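Local coordinates for 3'-5'-exonuclease (Saccharomyces cerevisiae, PDB 3E2V), which probably acts as a metal-dependent nuclease of the TatD family that incises double-stranded DNA and digests it from the 3' towards the 5' end, at residues H170-K174 with E175-V179; C189-D192 with K193-S196; T256-A259 with I260-Q263; P359-M362 with E363-A366; A378-I381 with D382-K386. One frame throughout, in Å; residues are numbered along the deposited sequence.

Contact 1 (H170-K174 with E175-V179); sequences HYSSK and EMQKV
The N-cap of helix 174-187 is built by Ser173, whose OG accepts the N-H of Met176 three residues on, at 3.1 Å and 158°. Its hydroxyl sits between its own backbone N and carbonyl carbon (chi1 69°), and from there it faces the N-H of Met176 in the first turn; Met176 CG lies 3.3 Å from Ser173 OG. The carbonyl of the same serine starts the regular ladder, taking Gln177 N at 2.9 Å, while Lys174 O takes Lys178 N.

A second serine extends the grip into the loop. Gln177 runs out in an extended chain beside Ser172, and its NE2 donates to Ser172 OG at 3.0 Å, tilted 25° from the amide plane. A weak, long bond to Ser172 O accompanies it. Outside the segments, Ser172 OG also bonds to Pro91 O and Gln177 OE1 receives Asp165 N, which secures both ends of the amide.

On the outer side, Lys174 and Lys178 lie alongside each other and point the same way, with Lys174 CG 3.9 Å from Lys178 CD. Met176 turns instead to Leu123 of helix 118-129, and Glu175 packs against Tyr124 of that helix. The side chain of Gln177 is about 11 Å from that of Glu161, which can bind magnesium in this protein, though no ion is bound to it here. With both amide ends bonded, the flip of Gln177 is defined, and this polar side chain probably helps to tie the loop before the helix to the end of strand 156-165.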
# COMPACT_ATOMS: atom_id res chain seq x y z
N HIS A 170 3.34 -12.72 -15.57
CA HIS A 170 2.16 -13.34 -16.15
C HIS A 170 0.97 -12.40 -16.25
O HIS A 170 0.03 -12.67 -17.00
CB HIS A 170 1.79 -14.66 -15.46
CG HIS A 170 1.55 -14.54 -13.99
ND1 HIS A 170 2.57 -14.27 -13.10
CD2 HIS A 170 0.43 -14.71 -13.25
CE1 HIS A 170 2.08 -14.27 -11.87
NE2 HIS A 170 0.78 -14.52 -11.94
N TYR A 171 1.03 -11.29 -15.51
CA TYR A 171 0.00 -10.25 -15.56
C TYR A 171 0.33 -9.12 -16.54
O TYR A 171 -0.57 -8.56 -17.16
CB TYR A 171 -0.23 -9.66 -14.18
CG TYR A 171 -0.97 -10.55 -13.21
CD1 TYR A 171 -2.00 -11.39 -13.64
CD2 TYR A 171 -0.67 -10.52 -11.86
CE1 TYR A 171 -2.70 -12.20 -12.73
CE2 TYR A 171 -1.36 -11.32 -10.94
CZ TYR A 171 -2.37 -12.15 -11.39
OH TYR A 171 -3.05 -12.94 -10.47
N SER A 172 1.61 -8.78 -16.64
CA SER A 172 2.03 -7.67 -17.50
C SER A 172 3.50 -7.81 -17.83
O SER A 172 4.27 -8.29 -17.01
CB SER A 172 1.78 -6.33 -16.79
OG SER A 172 2.48 -6.31 -15.56
N SER A 173 3.88 -7.40 -19.03
CA SER A 173 5.28 -7.47 -19.42
C SER A 173 6.16 -6.47 -18.69
O SER A 173 5.67 -5.42 -18.22
CB SER A 173 5.40 -7.23 -20.92
OG SER A 173 5.10 -5.89 -21.23
N LYS A 174 7.45 -6.76 -18.63
CA LYS A 174 8.40 -5.83 -18.03
C LYS A 174 8.32 -4.45 -18.69
O LYS A 174 8.33 -3.42 -18.02
CB LYS A 174 9.83 -6.39 -18.13
CG LYS A 174 10.85 -5.54 -17.40
CD LYS A 174 12.24 -6.20 -17.35
CE LYS A 174 12.97 -6.09 -18.66
NZ LYS A 174 14.30 -6.79 -18.55
N GLU A 175 8.23 -4.44 -20.01
CA GLU A 175 8.23 -3.17 -20.74
C GLU A 175 6.96 -2.36 -20.41
O GLU A 175 7.01 -1.12 -20.21
CB GLU A 175 8.31 -3.43 -22.25
CG GLU A 175 9.62 -4.07 -22.76
CD GLU A 175 9.84 -5.53 -22.31
OE1 GLU A 175 8.88 -6.32 -22.17
OE2 GLU A 175 11.02 -5.90 -22.09
N MET A 176 5.82 -3.04 -20.33
CA MET A 176 4.58 -2.34 -19.98
C MET A 176 4.64 -1.81 -18.54
O MET A 176 4.17 -0.70 -18.26
CB MET A 176 3.38 -3.25 -20.15
CG MET A 176 2.93 -3.44 -21.62
SD MET A 176 2.08 -2.01 -22.38
CE MET A 176 0.63 -1.89 -21.33
N GLN A 177 5.23 -2.59 -17.64
CA GLN A 177 5.38 -2.13 -16.26
C GLN A 177 6.25 -0.88 -16.19
O GLN A 177 5.90 0.11 -15.54
CB GLN A 177 5.97 -3.22 -15.37
CG GLN A 177 5.05 -4.41 -15.14
CD GLN A 177 5.58 -5.35 -14.07
OE1 GLN A 177 6.36 -4.93 -13.19
NE2 GLN A 177 5.14 -6.60 -14.12
N LYS A 178 7.40 -0.92 -16.85
CA LYS A 178 8.34 0.19 -16.75
C LYS A 178 7.74 1.45 -17.36
O LYS A 178 7.83 2.55 -16.78
CB LYS A 178 9.67 -0.16 -17.44
CG LYS A 178 10.50 -1.15 -16.63
CD LYS A 178 11.64 -1.74 -17.48
CE LYS A 178 12.78 -0.77 -17.66
NZ LYS A 178 13.73 -1.36 -18.68
N VAL A 179 7.14 1.32 -18.54
CA VAL A 179 6.59 2.51 -19.21
C VAL A 179 5.49 3.18 -18.38
O VAL A 179 5.49 4.41 -18.21
CB VAL A 179 6.08 2.20 -20.63
CG1 VAL A 179 5.44 3.44 -21.23
CG2 VAL A 179 7.24 1.77 -21.51

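Contact 2 (C189-D192 with K193-S196); sequences CLND and KLSS
Asn191 OD1 accepts the N-H of Leu194 at 2.9 Å and an almost straight 176°, which makes this asparagine the N-cap of the short, weakly bonded helix 192-195. The donor lies 23° from the plane of the amide carbonyl. With chi1 at 66°, CG sits between the backbone N and the carbonyl carbon, and the amide is brought round to the helix start. Leu194 passes across it obliquely, its CG 3.6 Å from Asn191 OD1.

The backbone carbonyl of Asn191 is held twice by a single residue: Ser195 N approaches at 3.0 Å, close to the direction of the C=O bond, whereas Ser195 OG donates at 2.8 Å from well above the carbonyl plane. Two residues on, Lys193 O is likewise gripped twice, here by the residue three further along: Ser196 OG at 2.7 Å as well as Ser196 N. By comparison, the bond from Ser196 N to Asp192 O is weak.

What sets the capping amide is its other end, since Asn191 ND2 donates to Tyr142 OH and Asn146 OD1. Both belong to helix 132-149, on which Leu194 also packs, while Leu190 and Cys189 lean on Tyr242 of strand 241-242.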
# COMPACT_ATOMS: atom_id res chain seq x y z
N CYS A 189 3.59 14.52 -10.99
CA CYS A 189 4.38 15.78 -10.98
C CYS A 189 3.77 16.92 -11.80
O CYS A 189 4.35 18.01 -11.86
CB CYS A 189 5.82 15.54 -11.50
SG CYS A 189 6.81 14.41 -10.51
N LEU A 190 2.62 16.67 -12.42
CA LEU A 190 2.11 17.58 -13.47
C LEU A 190 1.61 18.93 -12.98
O LEU A 190 1.56 19.90 -13.76
CB LEU A 190 1.00 16.92 -14.28
CG LEU A 190 1.48 16.17 -15.52
CD1 LEU A 190 0.29 15.71 -16.33
CD2 LEU A 190 2.44 16.98 -16.41
N ASN A 191 1.21 18.99 -11.72
CA ASN A 191 0.77 20.25 -11.14
C ASN A 191 1.19 20.33 -9.68
O ASN A 191 1.61 19.31 -9.10
CB ASN A 191 -0.74 20.46 -11.36
CG ASN A 191 -1.60 19.45 -10.61
OD1 ASN A 191 -1.48 19.29 -9.39
ND2 ASN A 191 -2.49 18.77 -11.33
N ASP A 192 1.10 21.51 -9.08
CA ASP A 192 1.62 21.71 -7.72
C ASP A 192 0.93 20.85 -6.66
O ASP A 192 1.59 20.34 -5.76
CB ASP A 192 1.58 23.19 -7.31
CG ASP A 192 2.58 24.05 -8.07
OD1 ASP A 192 3.47 23.52 -8.77
OD2 ASP A 192 2.47 25.29 -7.96
N LYS A 193 -0.38 20.68 -6.78
CA LYS A 193 -1.13 19.95 -5.77
C LYS A 193 -0.73 18.47 -5.76
O LYS A 193 -0.38 17.93 -4.71
CB LYS A 193 -2.63 20.09 -5.97
CG LYS A 193 -3.47 19.65 -4.76
CD LYS A 193 -4.98 19.69 -5.04
CE LYS A 193 -5.53 21.12 -5.15
NZ LYS A 193 -6.95 21.15 -5.64
N LEU A 194 -0.74 17.84 -6.93
CA LEU A 194 -0.34 16.44 -7.01
C LEU A 194 1.13 16.25 -6.67
O LEU A 194 1.50 15.25 -6.08
CB LEU A 194 -0.63 15.86 -8.38
CG LEU A 194 -2.12 15.81 -8.80
CD1 LEU A 194 -2.29 15.02 -10.08
CD2 LEU A 194 -3.02 15.25 -7.68
N SER A 195 1.97 17.23 -7.02
CA SER A 195 3.41 17.12 -6.74
C SER A 195 3.74 16.97 -5.26
O SER A 195 4.78 16.43 -4.90
CB SER A 195 4.17 18.33 -7.31
OG SER A 195 4.16 18.32 -8.73
N SER A 196 2.83 17.41 -4.40
CA SER A 196 3.04 17.36 -2.95
C SER A 196 2.57 16.04 -2.36
O SER A 196 2.91 15.71 -1.22
CB SER A 196 2.30 18.52 -2.26
OG SER A 196 0.89 18.38 -2.37

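Contact 3 (T256-A259 with I260-Q263); sequences TGSA and IDLQ
Ala259 O is held by two donors: Gln263 N, one helical turn on, reaches it at 3.1 Å, and a water donates to it at 2.8 Å. That water in turn accepts from Gln263 NE2. The glutamine can close this small ring because its chain folds at chi2 (-55°), bringing NE2 to the water that sits beside Ala259 O.

One residue earlier comes the capping box of helix 259-268, a reciprocal pair formed by Ser258 and Asp261. Ser258 OG accepts Asp261 N at 3.0 Å and 164°, and Asp261 OD2 answers by accepting Ser258 N, also at 3.0 Å. The second bond is straight at the hydrogen but strikes the carboxylate from above, 41° out of its plane. To make it, CG of Asp261 lies beside its own backbone N, opposite the carbonyl carbon, and the carboxylate folds back with one face under Ser258 OG, which is 3.1 Å from Asp261 CG. Gly257 CA lies beyond OD2, close to the carboxylate plane, 3.6 Å from Asp261 OD2. Ser258 O then begins the ordinary helical series with Leu262 N.

The box lies largely at the surface, in the stretch that leaves strand 250-252 of the barrel. Leu262 turns inward and packs on Phe255, Gln292 and Ile293. Each residue of the box thus spends its side chain on the other's backbone N-H, satisfying amides that the helix itself cannot serve, and the negative charge of Asp261 is probably favoured by the positive end of the helix dipole.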
# COMPACT_ATOMS: atom_id res chain seq x y z
N THR A 256 9.99 -6.73 1.31
CA THR A 256 10.44 -8.09 1.66
C THR A 256 11.80 -8.42 1.02
O THR A 256 12.18 -9.60 0.92
CB THR A 256 9.43 -9.16 1.20
OG1 THR A 256 9.31 -9.10 -0.22
CG2 THR A 256 8.06 -8.95 1.85
N GLY A 257 12.53 -7.38 0.61
CA GLY A 257 13.80 -7.56 -0.09
C GLY A 257 15.01 -7.85 0.79
O GLY A 257 14.91 -8.04 2.01
N SER A 258 16.16 -7.91 0.15
CA SER A 258 17.39 -8.24 0.82
C SER A 258 18.01 -7.03 1.51
O SER A 258 17.58 -5.89 1.31
CB SER A 258 18.37 -8.78 -0.21
OG SER A 258 18.82 -7.74 -1.07
N ALA A 259 19.03 -7.27 2.33
CA ALA A 259 19.79 -6.18 2.96
C ALA A 259 20.42 -5.25 1.91
O ALA A 259 20.45 -4.04 2.09
CB ALA A 259 20.87 -6.74 3.88
N ILE A 260 20.91 -5.82 0.81
CA ILE A 260 21.48 -5.02 -0.27
C ILE A 260 20.40 -4.14 -0.92
O ILE A 260 20.63 -2.96 -1.17
CB ILE A 260 22.17 -5.93 -1.34
CG1 ILE A 260 23.38 -6.65 -0.72
CG2 ILE A 260 22.62 -5.10 -2.54
CD1 ILE A 260 23.92 -7.82 -1.55
N ASP A 261 19.23 -4.72 -1.15
CA ASP A 261 18.11 -3.96 -1.71
C ASP A 261 17.73 -2.81 -0.79
O ASP A 261 17.49 -1.68 -1.25
CB ASP A 261 16.86 -4.82 -1.87
CG ASP A 261 17.00 -5.92 -2.87
OD1 ASP A 261 17.83 -5.80 -3.81
OD2 ASP A 261 16.23 -6.91 -2.72
N LEU A 262 17.66 -3.10 0.51
CA LEU A 262 17.30 -2.06 1.48
C LEU A 262 18.26 -0.88 1.40
O LEU A 262 17.83 0.27 1.41
CB LEU A 262 17.26 -2.61 2.91
CG LEU A 262 17.03 -1.54 3.99
CD1 LEU A 262 15.65 -0.88 3.83
CD2 LEU A 262 17.21 -2.12 5.40
N GLN A 263 19.56 -1.15 1.36
CA GLN A 263 20.53 -0.07 1.30
C GLN A 263 20.38 0.75 -0.00
O GLN A 263 20.49 1.97 0.02
CB GLN A 263 21.95 -0.61 1.49
CG GLN A 263 22.19 -1.17 2.89
CD GLN A 263 21.88 -0.16 3.99
OE1 GLN A 263 22.32 0.99 3.93
NE2 GLN A 263 21.11 -0.57 4.99
O HOH W 1 20.61 -3.28 4.79

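Contact 4 (P359-M362 with E363-A366); sequences PCNM and EQVA
Cys360 reaches Glu363 through a water, which donates to Cys360 O at 2.8 Å and accepts from Glu363 N at 3.0 Å; just before it, Pro359 O takes Met362 N at 3.1 Å. The water bridge gives a first-turn N-H a partner.

Next comes Asn361, at the N-cap position of helix 362-373, although its side chain makes no capping bond. Its amide is instead stacked on that of Gln364: the two side chains run alongside each other in the same direction, their planes 21° apart, with Asn361 OD1 3.3 Å from Gln364 NE2 at an angle too poor for a hydrogen bond. Asn361 CG lies beside its backbone N (chi1 -72°), as does that of Gln364, whose extended chain brings the two amides level. Asn361 ND2 bonds to Asn357 OD1 and to a bound glycerol, probably from the crystallisation liquor, and a second water lies between Asn361 OD1 and Glu363 OE2; Glu363 OE1 forms a salt bridge with Arg50. Asn361 O accepts weak bonds from Gln364 N and Val365 N.

This helix lies over the seam where the TIM barrel closes, between its first strand, 14-16, and its last, 298-300. Met362 touches both, at Asp16 and Leu300. Its carbonyl takes Ala366 N at 3.0 Å and 162°. Val365 packs on Leu300, its side chain about 9 Å from that of the magnesium ligand Asp303.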
# COMPACT_ATOMS: atom_id res chain seq x y z
N PRO A 359 -6.90 -5.33 9.87
CA PRO A 359 -6.15 -4.19 10.42
C PRO A 359 -6.02 -4.21 11.95
O PRO A 359 -5.09 -3.59 12.49
CB PRO A 359 -6.95 -2.96 9.94
CG PRO A 359 -8.32 -3.50 9.60
CD PRO A 359 -8.09 -4.90 9.09
N CYS A 360 -6.91 -4.91 12.67
CA CYS A 360 -6.74 -4.98 14.12
C CYS A 360 -5.48 -5.71 14.54
O CYS A 360 -5.13 -5.74 15.73
CB CYS A 360 -7.95 -5.62 14.83
SG CYS A 360 -8.25 -7.37 14.45
N ASN A 361 -4.79 -6.31 13.57
CA ASN A 361 -3.54 -7.00 13.85
C ASN A 361 -2.29 -6.13 13.70
O ASN A 361 -1.17 -6.63 13.75
CB ASN A 361 -3.45 -8.29 13.02
CG ASN A 361 -4.41 -9.35 13.52
OD1 ASN A 361 -4.92 -9.26 14.64
ND2 ASN A 361 -4.70 -10.34 12.69
N MET A 362 -2.50 -4.83 13.56
CA MET A 362 -1.38 -3.87 13.61
C MET A 362 -0.50 -4.09 14.84
O MET A 362 0.73 -4.06 14.75
CB MET A 362 -1.92 -2.44 13.59
CG MET A 362 -2.25 -1.97 12.17
SD MET A 362 -0.80 -1.73 11.02
CE MET A 362 -0.18 -0.14 11.71
N GLU A 363 -1.14 -4.29 15.98
CA GLU A 363 -0.42 -4.47 17.23
C GLU A 363 0.56 -5.64 17.19
O GLU A 363 1.60 -5.59 17.85
CB GLU A 363 -1.40 -4.62 18.40
CG GLU A 363 -2.33 -5.81 18.31
CD GLU A 363 -3.34 -5.85 19.44
OE1 GLU A 363 -3.22 -5.05 20.39
OE2 GLU A 363 -4.26 -6.70 19.36
N GLN A 364 0.25 -6.67 16.41
CA GLN A 364 1.17 -7.81 16.27
C GLN A 364 2.42 -7.40 15.51
O GLN A 364 3.51 -7.80 15.84
CB GLN A 364 0.49 -8.98 15.56
CG GLN A 364 -0.71 -9.56 16.29
CD GLN A 364 -1.39 -10.65 15.50
OE1 GLN A 364 -0.89 -11.10 14.48
NE2 GLN A 364 -2.54 -11.09 15.97
N VAL A 365 2.24 -6.61 14.45
CA VAL A 365 3.41 -6.16 13.68
C VAL A 365 4.30 -5.30 14.58
O VAL A 365 5.52 -5.46 14.59
CB VAL A 365 2.98 -5.40 12.41
CG1 VAL A 365 4.19 -5.08 11.51
CG2 VAL A 365 1.95 -6.22 11.63
N ALA A 366 3.68 -4.41 15.37
CA ALA A 366 4.43 -3.51 16.24
C ALA A 366 5.22 -4.31 17.30
O ALA A 366 6.39 -4.02 17.56
CB ALA A 366 3.49 -2.52 16.92
O HOH W 2 -3.93 -3.34 16.43
O HOH W 3 -3.91 -8.44 17.29

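Contact 5 (A378-I381 with D382-K386); sequences ATLI and DTTWK
Leu380 and Thr384 lie one turn apart on helix 377-392 with their side chains set at a slant, meeting where Leu380 CD1 comes to 4.0 Å from Thr384 CG2. The threonine is turned so that its methyl faces the leucine while its hydroxyl folds back on the helix backbone: at chi1 55° OG1 stands between the backbone N and the carbonyl carbon. From there Thr384 OG1 is 2.9 Å from Leu380 O and 3.0 Å from Ile381 O, and its single proton may serve either. Leu380 O in any case receives Thr384 N, also at 2.9 Å and nearly straight at 173°.

Thr383 uses the other common threonine orientation. Its OG1 lies beside its own N (chi1 -69°) and makes a weak bond, 3.4 Å long, to Thr379 O, which already holds Thr383 N. The hydroxyl of Thr379 looks the other way, toward Asp376 OD2, just before the helix.

Trp385 donates its N-H to Ile381 O at 2.8 Å, and its CB touches the same oxygen, but the indole then swings clear of Ile381.

These directions divide the helix surface. Leu380 presses on Val369 and Ser370 and Ile381 on Ala366, all in the preceding helix 362-373; Ile381 also meets Leu12, and Trp385 reaches Lys53 and Asn54 of strand 52-57.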
# COMPACT_ATOMS: atom_id res chain seq x y z
N ALA A 378 6.21 0.99 23.29
CA ALA A 378 5.50 2.27 23.27
C ALA A 378 6.30 3.31 22.49
O ALA A 378 5.73 4.14 21.77
CB ALA A 378 5.20 2.74 24.71
N THR A 379 7.63 3.23 22.61
CA THR A 379 8.54 4.14 21.89
C THR A 379 8.39 3.97 20.37
O THR A 379 8.26 4.96 19.63
CB THR A 379 10.02 3.87 22.30
OG1 THR A 379 10.15 4.09 23.71
CG2 THR A 379 10.97 4.79 21.54
N LEU A 380 8.42 2.72 19.94
CA LEU A 380 8.26 2.40 18.53
C LEU A 380 6.90 2.86 18.01
O LEU A 380 6.81 3.49 16.95
CB LEU A 380 8.41 0.90 18.31
CG LEU A 380 8.11 0.52 16.86
CD1 LEU A 380 9.30 0.95 15.99
CD2 LEU A 380 7.85 -0.97 16.75
N ILE A 381 5.85 2.54 18.74
CA ILE A 381 4.49 2.92 18.35
C ILE A 381 4.35 4.44 18.18
O ILE A 381 3.79 4.92 17.19
CB ILE A 381 3.43 2.31 19.29
CG1 ILE A 381 3.41 0.78 19.10
CG2 ILE A 381 2.07 2.91 19.03
CD1 ILE A 381 2.64 0.06 20.19
N ASP A 382 4.87 5.19 19.15
CA ASP A 382 4.88 6.63 19.10
C ASP A 382 5.65 7.18 17.89
O ASP A 382 5.13 8.05 17.16
CB ASP A 382 5.46 7.19 20.40
CG ASP A 382 5.58 8.71 20.38
OD1 ASP A 382 4.55 9.39 20.58
OD2 ASP A 382 6.71 9.23 20.15
N THR A 383 6.87 6.70 17.66
CA THR A 383 7.63 7.19 16.49
C THR A 383 6.90 6.87 15.19
O THR A 383 6.74 7.75 14.34
CB THR A 383 9.06 6.61 16.47
OG1 THR A 383 9.82 7.16 17.55
CG2 THR A 383 9.78 6.92 15.16
N THR A 384 6.43 5.63 15.03
CA THR A 384 5.73 5.26 13.78
C THR A 384 4.42 6.02 13.58
O THR A 384 4.06 6.41 12.46
CB THR A 384 5.51 3.74 13.70
OG1 THR A 384 4.82 3.27 14.87
CG2 THR A 384 6.85 3.03 13.61
N TRP A 385 3.69 6.23 14.67
CA TRP A 385 2.45 7.01 14.57
C TRP A 385 2.71 8.43 14.04
O TRP A 385 2.05 8.91 13.10
CB TRP A 385 1.77 7.09 15.94
CG TRP A 385 0.66 8.07 15.98
CD1 TRP A 385 0.68 9.30 16.57
CD2 TRP A 385 -0.64 7.94 15.38
NE1 TRP A 385 -0.52 9.94 16.40
CE2 TRP A 385 -1.36 9.13 15.68
CE3 TRP A 385 -1.28 6.92 14.65
CZ2 TRP A 385 -2.68 9.34 15.25
CZ3 TRP A 385 -2.58 7.13 14.21
CH2 TRP A 385 -3.27 8.34 14.52
N LYS A 386 3.68 9.10 14.65
CA LYS A 386 3.95 10.50 14.31
C LYS A 386 4.49 10.60 12.90
O LYS A 386 4.12 11.51 12.16
CB LYS A 386 4.92 11.12 15.31
CG LYS A 386 4.25 11.33 16.64
CD LYS A 386 5.09 12.09 17.58
CE LYS A 386 4.23 12.56 18.75
NZ LYS A 386 5.08 13.41 19.61

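How the contacts relate
The five contacts follow one another along a single TIM-barrel chain, each opening after the one before has closed. Contacts 1 to 4 sit where helices begin, the first three capped by a side chain and contact 4 without such a bond, whereas contact 5 lies within helix 377-392. Contacts 4 and 5 form the one pair that touches: their centres are about 13 Å apart, and Ala366 O of helix 362-373 comes to 3.5 Å from Leu380 CD2 in the helix that follows. The others stand apart, with contacts 1 and 5 farthest, about 37 Å between centres and on opposite sides of the chain's centre. Contacts 1 and 4 lie nearest the metal-binding residues.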